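Local coordinates for protein chaperone SycD (Yersinia enterocolitica, PDB 2VGX) that serves as a type III secretion chaperone for translocator proteins, built from tetratricopeptide repeats, and probably also modulates yop operon expression, at residues S18-A28 with L47-F57. Sequence-based numbering, arbitrary orientation.
Sequences SDTLEQLYSLA and LCVLDHYDSRF
Arg56 lies over one face of the Tyr25 ring, its CZ almost directly above the centre and 4.5 Å from the ring centroid. In this cation-pi contact the guanidinium is tilted 44° to the ring. The same group is held at its edges by two carboxylates. Glu22 OE1 takes Arg56 NH1 on its syn lone pair at 3.1 Å through an almost straight bond, with carboxylate and guanidinium nearly coplanar; the bend of the Glu22 chain at chi2 (51°) brings this oxygen back toward the other segment. Asp54 is gripped side-on by NE and NH2, while its OD1 also accepts from Arg56 N and so caps helix 55-67. One water joins Ser18 OG to Asp51 and Asp54; a second links Ser18 O, Glu22 OE1 and Arg56 NH2.

Beneath this polar layer, Leu47 fits as a knob into the hole formed by Leu21, Leu24, Tyr25 and Ala28, its CD1 3.7 Å from Tyr25 CA. The rings of Phe57 and Tyr25 meet obliquely, planes 49° apart, with Phe57 CE1 3.5 Å from Tyr25 CD1. Within the tetratricopeptide repeat region, helix 18-33 thus packs on helix 44-50 through Leu47 and on the start of helix 55-67 through Arg56 and Phe57. The shared positive charge probably favours ionised Glu22 and Asp54, and the in-plane grip on three nitrogens fixes the guanidinium's rotation.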
loop_
_atom_site.group_PDB
_atom_site.type_symbol
_atom_site.label_atom_id
_atom_site.label_comp_id
_atom_site.label_asym_id
_atom_site.label_seq_id
_atom_site.Cartn_x
_atom_site.Cartn_y
_atom_site.Cartn_z
ATOM N N SER B 18 10.975 0.347 0.681
ATOM C CA SER B 18 10.484 -0.014 2.017
ATOM C C SER B 18 10.063 1.230 2.813
ATOM O O SER B 18 9.095 1.189 3.567
ATOM C CB SER B 18 11.549 -0.803 2.791
ATOM O OG SER B 18 11.765 -2.043 2.133
ATOM N N ASP B 19 10.777 2.341 2.625
ATOM C CA ASP B 19 10.397 3.620 3.283
ATOM C C ASP B 19 8.978 4.074 2.934
ATOM O O ASP B 19 8.245 4.543 3.820
ATOM C CB ASP B 19 11.387 4.737 2.959
ATOM C CG ASP B 19 12.745 4.534 3.617
ATOM O OD1 ASP B 19 12.827 3.858 4.679
ATOM O OD2 ASP B 19 13.734 5.059 3.070
ATOM N N THR B 20 8.594 3.929 1.658
ATOM C CA THR B 20 7.247 4.254 1.207
ATOM C C THR B 20 6.197 3.491 2.028
ATOM O O THR B 20 5.103 4.015 2.263
ATOM C CB THR B 20 7.043 3.870 -0.286
ATOM O OG1 THR B 20 8.172 4.311 -1.076
ATOM C CG2 THR B 20 5.719 4.427 -0.840
ATOM N N LEU B 21 6.537 2.270 2.468
ATOM C CA LEU B 21 5.542 1.340 3.042
ATOM C C LEU B 21 5.556 1.296 4.582
ATOM O O LEU B 21 4.694 0.655 5.206
ATOM C CB LEU B 21 5.749 -0.085 2.452
ATOM C CG LEU B 21 5.788 -0.179 0.910
ATOM C CD1 LEU B 21 6.113 -1.595 0.497
ATOM C CD2 LEU B 21 4.459 0.273 0.257
ATOM N N GLU B 22 6.512 1.997 5.183
ATOM C CA GLU B 22 6.734 1.884 6.641
ATOM C C GLU B 22 5.517 2.317 7.510
ATOM O O GLU B 22 5.150 1.635 8.501
ATOM C CB GLU B 22 8.023 2.595 7.056
ATOM C CG GLU B 22 8.464 2.334 8.554
ATOM C CD GLU B 22 8.509 0.851 8.955
ATOM O OE1 GLU B 22 8.888 -0.016 8.103
ATOM O OE2 GLU B 22 8.155 0.565 10.146
ATOM N N GLN B 23 4.843 3.394 7.118
ATOM C CA GLN B 23 3.699 3.826 7.926
ATOM C C GLN B 23 2.510 2.936 7.754
ATOM O O GLN B 23 1.789 2.658 8.719
ATOM C CB GLN B 23 3.365 5.311 7.737
ATOM C CG GLN B 23 4.517 6.206 8.311
ATOM C CD GLN B 23 4.987 5.773 9.743
ATOM O OE1 GLN B 23 6.176 5.466 9.969
ATOM N NE2 GLN B 23 4.044 5.744 10.700
ATOM N N LEU B 24 2.286 2.465 6.522
ATOM C CA LEU B 24 1.284 1.435 6.339
ATOM C C LEU B 24 1.646 0.175 7.136
ATOM O O LEU B 24 0.781 -0.480 7.670
ATOM C CB LEU B 24 1.135 1.075 4.858
ATOM C CG LEU B 24 0.427 2.088 3.959
ATOM C CD1 LEU B 24 0.328 1.515 2.528
ATOM C CD2 LEU B 24 -0.964 2.425 4.507
ATOM N N TYR B 25 2.921 -0.189 7.185
ATOM C CA TYR B 25 3.310 -1.354 7.987
ATOM C C TYR B 25 3.024 -1.143 9.502
ATOM O O TYR B 25 2.501 -2.032 10.178
ATOM C CB TYR B 25 4.774 -1.705 7.757
ATOM C CG TYR B 25 5.272 -2.812 8.671
ATOM C CD1 TYR B 25 4.793 -4.127 8.536
ATOM C CD2 TYR B 25 6.210 -2.548 9.677
ATOM C CE1 TYR B 25 5.243 -5.158 9.371
ATOM C CE2 TYR B 25 6.692 -3.572 10.515
ATOM C CZ TYR B 25 6.186 -4.878 10.356
ATOM O OH TYR B 25 6.630 -5.909 11.168
ATOM N N SER B 26 3.359 0.032 10.025
ATOM C CA SER B 26 3.059 0.353 11.443
ATOM C C SER B 26 1.565 0.302 11.738
ATOM O O SER B 26 1.146 -0.204 12.763
ATOM C CB SER B 26 3.609 1.736 11.836
ATOM O OG SER B 26 4.976 1.771 11.501
ATOM N N LEU B 27 0.760 0.806 10.821
ATOM C CA LEU B 27 -0.680 0.719 10.941
ATOM C C LEU B 27 -1.199 -0.702 11.067
ATOM O O LEU B 27 -1.965 -1.004 11.995
ATOM C CB LEU B 27 -1.348 1.452 9.746
ATOM C CG LEU B 27 -2.866 1.370 9.615
ATOM C CD1 LEU B 27 -3.613 1.857 10.859
ATOM C CD2 LEU B 27 -3.319 2.170 8.384
ATOM N N ALA B 28 -0.805 -1.579 10.133
ATOM C CA ALA B 28 -1.242 -2.965 10.114
ATOM C C ALA B 28 -0.794 -3.647 11.424
ATOM O O ALA B 28 -1.539 -4.430 12.049
ATOM C CB ALA B 28 -0.596 -3.678 8.879
ATOM N N LEU B 47 0.321 -4.941 1.405
ATOM C CA LEU B 47 1.768 -4.798 1.598
ATOM C C LEU B 47 2.517 -5.950 0.900
ATOM O O LEU B 47 3.546 -5.722 0.253
ATOM C CB LEU B 47 2.123 -4.737 3.093
ATOM C CG LEU B 47 1.763 -3.422 3.836
ATOM C CD1 LEU B 47 1.935 -3.558 5.358
ATOM C CD2 LEU B 47 2.625 -2.283 3.281
ATOM N N CYS B 48 1.979 -7.167 1.023
ATOM C CA CYS B 48 2.587 -8.358 0.400
ATOM C C CYS B 48 2.614 -8.209 -1.119
ATOM O O CYS B 48 3.561 -8.660 -1.769
ATOM C CB CYS B 48 1.825 -9.612 0.765
ATOM S SG CYS B 48 2.107 -10.167 2.480
ATOM N N VAL B 49 1.583 -7.586 -1.674
ATOM C CA VAL B 49 1.533 -7.300 -3.121
ATOM C C VAL B 49 2.543 -6.252 -3.574
ATOM O O VAL B 49 3.186 -6.395 -4.662
ATOM C CB VAL B 49 0.095 -6.956 -3.543
ATOM C CG1 VAL B 49 0.013 -6.516 -5.013
ATOM C CG2 VAL B 49 -0.802 -8.191 -3.302
ATOM N N LEU B 50 2.680 -5.206 -2.747
ATOM C CA LEU B 50 3.593 -4.097 -3.029
ATOM C C LEU B 50 5.052 -4.478 -2.897
ATOM O O LEU B 50 5.878 -3.982 -3.663
ATOM C CB LEU B 50 3.239 -2.860 -2.190
ATOM C CG LEU B 50 1.886 -2.189 -2.516
ATOM C CD1 LEU B 50 1.259 -1.449 -1.284
ATOM C CD2 LEU B 50 1.978 -1.280 -3.761
ATOM N N ASP B 51 5.373 -5.329 -1.919
ATOM C CA ASP B 51 6.699 -5.930 -1.848
ATOM C C ASP B 51 6.585 -7.390 -1.474
ATOM O O ASP B 51 6.518 -7.717 -0.283
ATOM C CB ASP B 51 7.627 -5.216 -0.848
ATOM C CG ASP B 51 9.100 -5.656 -0.987
ATOM O OD1 ASP B 51 9.401 -6.646 -1.727
ATOM O OD2 ASP B 51 9.952 -5.029 -0.328
ATOM N N HIS B 52 6.615 -8.267 -2.479
ATOM C CA HIS B 52 6.452 -9.677 -2.194
ATOM C C HIS B 52 7.727 -10.417 -1.828
ATOM O O HIS B 52 7.741 -11.640 -1.766
ATOM C CB HIS B 52 5.628 -10.437 -3.253
ATOM C CG HIS B 52 6.337 -10.659 -4.545
ATOM N ND1 HIS B 52 7.021 -11.822 -4.833
ATOM C CD2 HIS B 52 6.454 -9.874 -5.641
ATOM C CE1 HIS B 52 7.524 -11.741 -6.054
ATOM N NE2 HIS B 52 7.202 -10.567 -6.562
ATOM N N TYR B 53 8.778 -9.656 -1.566
ATOM C CA TYR B 53 10.009 -10.200 -1.021
ATOM C C TYR B 53 10.282 -9.811 0.447
ATOM O O TYR B 53 11.319 -10.199 1.013
ATOM C CB TYR B 53 11.207 -9.813 -1.912
ATOM C CG TYR B 53 11.031 -10.292 -3.342
ATOM C CD1 TYR B 53 10.966 -11.643 -3.617
ATOM C CD2 TYR B 53 10.938 -9.381 -4.415
ATOM C CE1 TYR B 53 10.787 -12.110 -4.926
ATOM C CE2 TYR B 53 10.778 -9.838 -5.740
ATOM C CZ TYR B 53 10.705 -11.196 -5.975
ATOM O OH TYR B 53 10.519 -11.672 -7.254
ATOM N N ASP B 54 9.373 -9.070 1.066
ATOM C CA ASP B 54 9.571 -8.610 2.448
ATOM C C ASP B 54 8.907 -9.594 3.423
ATOM O O ASP B 54 7.685 -9.589 3.566
ATOM C CB ASP B 54 8.982 -7.192 2.642
ATOM C CG ASP B 54 9.507 -6.501 3.915
ATOM O OD1 ASP B 54 9.658 -7.169 4.969
ATOM O OD2 ASP B 54 9.748 -5.270 3.867
ATOM N N SER B 55 9.728 -10.407 4.117
ATOM C CA SER B 55 9.212 -11.454 5.018
ATOM C C SER B 55 8.306 -10.898 6.141
ATOM O O SER B 55 7.408 -11.608 6.617
ATOM C CB SER B 55 10.387 -12.240 5.640
ATOM O OG SER B 55 11.171 -11.398 6.489
ATOM N N ARG B 56 8.544 -9.650 6.578
ATOM C CA ARG B 56 7.743 -9.005 7.629
ATOM C C ARG B 56 6.259 -8.985 7.296
ATOM O O ARG B 56 5.410 -9.186 8.168
ATOM C CB ARG B 56 8.179 -7.546 7.873
ATOM C CG ARG B 56 9.616 -7.367 8.382
ATOM C CD ARG B 56 9.892 -5.864 8.533
ATOM N NE ARG B 56 9.749 -5.146 7.260
ATOM C CZ ARG B 56 9.544 -3.827 7.163
ATOM N NH1 ARG B 56 9.457 -3.063 8.275
ATOM N NH2 ARG B 56 9.423 -3.257 5.955
ATOM N N PHE B 57 5.957 -8.759 6.022
ATOM C CA PHE B 57 4.560 -8.693 5.541
ATOM C C PHE B 57 3.867 -10.038 5.535
ATOM O O PHE B 57 2.645 -10.091 5.808
ATOM C CB PHE B 57 4.497 -8.027 4.152
ATOM C CG PHE B 57 5.151 -6.649 4.100
ATOM C CD1 PHE B 57 5.325 -5.884 5.269
ATOM C CD2 PHE B 57 5.586 -6.122 2.875
ATOM C CE1 PHE B 57 5.929 -4.626 5.213
ATOM C CE2 PHE B 57 6.182 -4.857 2.793
ATOM C CZ PHE B 57 6.353 -4.094 3.966
HETATM O O HOH W 1 9.539 -3.556 1.990
HETATM O O HOH W 2 8.491 -0.718 5.421
HETATM O O HOH W 3 5.915 -8.570 10.799
#